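Local coordinates for protein UDP-N-acetylglucosamine 3-dehydrogenase (Acidithiobacillus ferrooxidans, PDB 7BVJ) that oxidises the 3-position of the glucosamine in UDP-N-acetylglucosamine to a ketone with NAD(+), a step in lipid A synthesis, at residues Gly117-Lys120 against Arg121-Pro124; Ile224-Asp228 against Arg229-Val233. One frame throughout, in Å; residues are numbered along the deposited sequence.

Interaction 1 (Gly117-Lys120 against Arg121-Pro124); sequences GHIK and RVHP
V122 packs back over the carbonyl of I119: its CG2 lies 3.2 Å from I119 O, in the slot between its own backbone N and carbonyl carbon (chi1 of CG1 -50°), and meets I119 CG1 only loosely. The backbone between H118 and H123 winds one tight turn. R121 N donates to H118 O at 3.2 Å, V122 N to I119 O at 2.9 Å, and H123 N weakly to K120 O, each a step of three residues. R121 folds its first carbons against the H118 carbonyl, with CG 3.6 Å from H118 O, then runs extended to its guanidinium group, whose NE forms a salt bridge with D167 of helix 157-173. H123 sets CB 3.4 Å from K120 O, while its ring points opposite the backbone N, beside the carbonyl carbon (chi1 -165°), and lies with one face against P124 CD. There both ring nitrogens are engaged: ND1 caps the amide of A125, and NE2 bonds to the carbonyl of F235, which fixes the rotation of the ring. H118 touches K91 and K120 touches H164; either K91 or H164 is thought likely to be the catalytic base, and the I119 side chain lies about 6 Å from that of L14, an NAD(+)-binding residue. I119 and V122 both rest on A268 of helix 268-282. Three successive three-residue steps make a short 3-10 turn, followed by H123 at the N-cap of helix 124-132, where the Rossmann strand 114-117 passes into the C-terminal domain of the Gfo/Idh/MocA fold.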
loop_
_atom_site.group_PDB
_atom_site.type_symbol
_atom_site.label_atom_id
_atom_site.label_comp_id
_atom_site.label_asym_id
_atom_site.label_seq_id
_atom_site.Cartn_x
_atom_site.Cartn_y
_atom_site.Cartn_z
ATOM N N GLY A 117 1.200 -3.116 4.624
ATOM C CA GLY A 117 2.149 -2.567 3.672
ATOM C C GLY A 117 1.565 -1.680 2.585
ATOM O O GLY A 117 1.566 -2.046 1.407
ATOM N N HIS A 118 1.094 -0.488 2.962
ATOM C CA HIS A 118 0.566 0.476 2.005
ATOM C C HIS A 118 1.661 1.490 1.693
ATOM O O HIS A 118 1.687 2.619 2.205
ATOM C CB HIS A 118 -0.703 1.119 2.547
ATOM C CG HIS A 118 -1.917 0.274 2.327
ATOM N ND1 HIS A 118 -2.416 0.018 1.071
ATOM C CD2 HIS A 118 -2.702 -0.407 3.193
ATOM C CE1 HIS A 118 -3.479 -0.759 1.172
ATOM N NE2 HIS A 118 -3.671 -1.038 2.449
ATOM N N ILE A 119 2.543 1.070 0.780
ATOM C CA ILE A 119 3.828 1.722 0.544
ATOM C C ILE A 119 3.684 3.180 0.102
ATOM O O ILE A 119 4.520 4.020 0.463
ATOM C CB ILE A 119 4.654 0.894 -0.465
ATOM C CG1 ILE A 119 6.113 1.371 -0.494
ATOM C CG2 ILE A 119 4.016 0.905 -1.875
ATOM C CD1 ILE A 119 7.123 0.290 -0.854
ATOM N N LYS A 120 2.624 3.525 -0.635
ATOM C CA LYS A 120 2.414 4.861 -1.263
ATOM C C LYS A 120 2.301 5.946 -0.196
ATOM O O LYS A 120 2.479 7.051 -0.505
ATOM C CB LYS A 120 1.159 4.825 -2.132
ATOM C CG LYS A 120 1.331 4.953 -3.624
ATOM C CD LYS A 120 1.801 3.720 -4.294
ATOM C CE LYS A 120 3.222 3.892 -4.778
ATOM N NZ LYS A 120 3.787 2.607 -5.216
ATOM N N ARG A 121 1.987 5.573 1.025
ATOM C CA ARG A 121 1.920 6.554 2.096
ATOM C C ARG A 121 3.284 7.147 2.399
ATOM O O ARG A 121 3.354 8.290 2.862
ATOM C CB ARG A 121 1.353 5.938 3.367
ATOM C CG ARG A 121 -0.091 5.516 3.312
ATOM C CD ARG A 121 -0.598 5.226 4.691
ATOM N NE ARG A 121 -2.033 4.946 4.715
ATOM C CZ ARG A 121 -2.792 5.137 5.786
ATOM N NH1 ARG A 121 -2.240 5.588 6.897
ATOM N NH2 ARG A 121 -4.083 4.873 5.753
ATOM N N VAL A 122 4.371 6.396 2.187
ATOM C CA VAL A 122 5.705 6.909 2.499
ATOM C C VAL A 122 6.402 7.456 1.256
ATOM O O VAL A 122 7.573 7.848 1.324
ATOM C CB VAL A 122 6.578 5.856 3.229
ATOM C CG1 VAL A 122 5.842 5.245 4.420
ATOM C CG2 VAL A 122 7.055 4.769 2.301
ATOM N N HIS A 123 5.694 7.522 0.129
ATOM C CA HIS A 123 6.234 8.158 -1.063
ATOM C C HIS A 123 6.632 9.602 -0.755
ATOM O O HIS A 123 5.919 10.297 -0.023
ATOM C CB HIS A 123 5.210 8.136 -2.202
ATOM C CG HIS A 123 5.808 8.447 -3.538
ATOM N ND1 HIS A 123 6.156 9.725 -3.918
ATOM C CD2 HIS A 123 6.169 7.640 -4.565
ATOM C CE1 HIS A 123 6.690 9.695 -5.127
ATOM N NE2 HIS A 123 6.708 8.441 -5.544
ATOM N N PRO A 124 7.772 10.076 -1.278
ATOM C CA PRO A 124 8.243 11.428 -0.912
ATOM C C PRO A 124 7.240 12.540 -1.212
ATOM O O PRO A 124 7.134 13.508 -0.444
ATOM C CB PRO A 124 9.529 11.582 -1.741
ATOM C CG PRO A 124 9.999 10.191 -2.004
ATOM C CD PRO A 124 8.778 9.310 -2.044
#

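Interaction 2 (Ile224-Asp228 against Arg229-Val233); sequences IFWQD and RYASV. With F8U ((2R,3R)-2,3-bis(oxidanyl)butane-1,4-disulfonic acid), chain F.
F225 lays one ring face over CD2 of Y230, with F225 CE1 3.5 Å from Y230 CD2; the two side chains run side by side, their ring planes turned 56° apart. On the other face of the hairpin W226 brings its six-membered ring to A231, CZ3 lying 3.6 Å from A231 CB near the indole plane, while I224 CG2 sits over one indole face. R229 CB touches the same ring at CE3, 3.9 Å away. Between the faces, I224 and A231 form an antiparallel hydrogen-bonded pair, with I224 N to A231 O at 2.8 Å and A231 N to I224 O at 2.9 Å. W226 N to R229 O, 3.1 Å, closes the turn through Q227 and D228. Y230 carries its ring away from its own backbone N (chi1 158°), and its OH donates to O07 of one sulfonate of the bound disulfonate at 2.8 Å; S232, two residues on and on the same face, bonds to O08 of the same sulfonate, and R223 completes the pocket. A phenylalanine in place of Y230 would probably leave O07 of the disulfonate without its hydroxyl donor and weaken the hold on that end of the ligand. The hairpin of strands 219-225 and 229-234 is flanked in the sheet by strands 139-147 and 239-245, and A231 and V233 pack on L129 of helix 124-132.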
loop_
_atom_site.group_PDB
_atom_site.type_symbol
_atom_site.label_atom_id
_atom_site.label_comp_id
_atom_site.label_asym_id
_atom_site.label_seq_id
_atom_site.Cartn_x
_atom_site.Cartn_y
_atom_site.Cartn_z
ATOM N N ILE A 224 -4.417 16.653 -7.670
ATOM C CA ILE A 224 -5.112 16.914 -6.420
ATOM C C ILE A 224 -5.530 18.379 -6.406
ATOM O O ILE A 224 -4.709 19.265 -6.673
ATOM C CB ILE A 224 -4.219 16.583 -5.215
ATOM C CG1 ILE A 224 -3.575 15.193 -5.379
ATOM C CG2 ILE A 224 -5.002 16.698 -3.944
ATOM C CD1 ILE A 224 -2.725 14.772 -4.202
ATOM N N PHE A 225 -6.800 18.633 -6.101
ATOM C CA PHE A 225 -7.387 19.965 -6.147
ATOM C C PHE A 225 -7.916 20.340 -4.769
ATOM O O PHE A 225 -8.803 19.663 -4.224
ATOM C CB PHE A 225 -8.523 20.037 -7.175
ATOM C CG PHE A 225 -8.112 19.709 -8.588
ATOM C CD1 PHE A 225 -7.936 20.717 -9.527
ATOM C CD2 PHE A 225 -7.931 18.385 -8.989
ATOM C CE1 PHE A 225 -7.562 20.404 -10.835
ATOM C CE2 PHE A 225 -7.561 18.074 -10.292
ATOM C CZ PHE A 225 -7.376 19.087 -11.210
ATOM N N TRP A 226 -7.369 21.423 -4.220
ATOM C CA TRP A 226 -7.926 22.148 -3.092
ATOM C C TRP A 226 -8.574 23.419 -3.619
ATOM O O TRP A 226 -8.494 23.741 -4.806
ATOM C CB TRP A 226 -6.850 22.492 -2.056
ATOM C CG TRP A 226 -6.188 21.319 -1.389
ATOM C CD1 TRP A 226 -6.506 20.782 -0.172
ATOM C CD2 TRP A 226 -5.076 20.564 -1.880
ATOM N NE1 TRP A 226 -5.677 19.732 0.112
ATOM C CE2 TRP A 226 -4.784 19.578 -0.917
ATOM C CE3 TRP A 226 -4.308 20.613 -3.051
ATOM C CZ2 TRP A 226 -3.750 18.653 -1.081
ATOM C CZ3 TRP A 226 -3.290 19.711 -3.211
ATOM C CH2 TRP A 226 -3.004 18.742 -2.223
ATOM N N GLN A 227 -9.209 24.166 -2.713
ATOM C CA GLN A 227 -9.855 25.415 -3.106
ATOM C C GLN A 227 -8.865 26.443 -3.641
ATOM O O GLN A 227 -9.255 27.324 -4.415
ATOM C CB GLN A 227 -10.609 25.994 -1.911
ATOM C CG GLN A 227 -11.717 26.941 -2.277
ATOM C CD GLN A 227 -12.926 26.759 -1.391
ATOM O OE1 GLN A 227 -13.048 25.751 -0.683
ATOM N NE2 GLN A 227 -13.836 27.726 -1.425
ATOM N N ASP A 228 -7.594 26.361 -3.256
ATOM C CA ASP A 228 -6.635 27.373 -3.673
ATOM C C ASP A 228 -5.338 26.793 -4.212
ATOM O O ASP A 228 -4.381 27.553 -4.405
ATOM C CB ASP A 228 -6.324 28.319 -2.511
ATOM C CG ASP A 228 -7.496 29.200 -2.161
ATOM O OD1 ASP A 228 -8.023 29.875 -3.081
ATOM O OD2 ASP A 228 -7.896 29.202 -0.973
ATOM N N ARG A 229 -5.278 25.486 -4.477
ATOM C CA ARG A 229 -4.036 24.851 -4.900
ATOM C C ARG A 229 -4.328 23.725 -5.875
ATOM O O ARG A 229 -5.418 23.146 -5.882
ATOM C CB ARG A 229 -3.242 24.275 -3.722
ATOM C CG ARG A 229 -2.324 25.256 -3.064
ATOM C CD ARG A 229 -2.110 24.944 -1.600
ATOM N NE ARG A 229 -2.139 26.170 -0.793
ATOM C CZ ARG A 229 -1.263 27.172 -0.899
ATOM N NH1 ARG A 229 -0.264 27.118 -1.778
ATOM N NH2 ARG A 229 -1.389 28.245 -0.122
ATOM N N TYR A 230 -3.320 23.406 -6.680
ATOM C CA TYR A 230 -3.359 22.231 -7.541
ATOM C C TYR A 230 -2.022 21.514 -7.443
ATOM O O TYR A 230 -0.985 22.096 -7.758
ATOM C CB TYR A 230 -3.677 22.644 -8.975
ATOM C CG TYR A 230 -3.267 21.707 -10.093
ATOM C CD1 TYR A 230 -2.069 21.896 -10.775
ATOM C CD2 TYR A 230 -4.111 20.690 -10.523
ATOM C CE1 TYR A 230 -1.700 21.074 -11.825
ATOM C CE2 TYR A 230 -3.753 19.860 -11.578
ATOM C CZ TYR A 230 -2.546 20.058 -12.229
ATOM O OH TYR A 230 -2.180 19.245 -13.280
ATOM N N ALA A 231 -2.037 20.265 -6.998
ATOM C CA ALA A 231 -0.832 19.449 -6.913
ATOM C C ALA A 231 -0.869 18.370 -7.990
ATOM O O ALA A 231 -1.855 17.635 -8.107
ATOM C CB ALA A 231 -0.701 18.816 -5.528
ATOM N N SER A 232 0.200 18.278 -8.776
ATOM C CA SER A 232 0.372 17.218 -9.758
ATOM C C SER A 232 1.567 16.372 -9.326
ATOM O O SER A 232 2.665 16.904 -9.125
ATOM C CB SER A 232 0.564 17.801 -11.161
ATOM O OG SER A 232 0.557 16.788 -12.154
ATOM N N VAL A 233 1.345 15.068 -9.163
ATOM C CA VAL A 233 2.344 14.133 -8.675
ATOM C C VAL A 233 2.572 13.086 -9.756
ATOM O O VAL A 233 1.624 12.409 -10.185
ATOM C CB VAL A 233 1.902 13.462 -7.367
ATOM C CG1 VAL A 233 2.965 12.463 -6.893
ATOM C CG2 VAL A 233 1.631 14.486 -6.298
HETATM C C01 F8U F . -4.139 16.442 -17.266
HETATM C C02 F8U F . -2.893 16.593 -18.149
HETATM C C03 F8U F . -1.547 16.899 -17.491
HETATM C C04 F8U F . -1.566 17.534 -16.113
HETATM O O06 F8U F . 1.200 18.054 -16.447
HETATM O O07 F8U F . 0.154 19.195 -14.761
HETATM O O08 F8U F . 0.554 16.769 -14.661
HETATM O O09 F8U F . -0.885 17.781 -18.320
HETATM O O10 F8U F . -2.670 15.387 -18.796
HETATM O O12 F8U F . -6.042 18.500 -17.525
HETATM O O13 F8U F . -5.458 18.035 -15.378
HETATM O O14 F8U F . -3.714 19.024 -16.803
HETATM S S05 F8U F . 0.105 17.888 -15.460
HETATM S S11 F8U F . -4.851 18.046 -16.753
#

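How the interactions relate
Interaction 1 comes first along the chain and closes a short turn between strand 114-117 of the parallel Rossmann sheet and helix 124-132. Interaction 2 follows about a hundred residues later and closes the hairpin between strands 219-225 and 229-234 of the mixed sheet. The two stand in series, neither nested nor crossed, with centres 19 Å apart and nearest atoms about 5 Å apart without touching. Helix 124-132 links them: it starts where residues 117-124 end, and its L129 packs on the hairpin. The first contact thus joins the nucleotide-binding part to the C-terminal domain, while the second lies wholly within that domain's sheet.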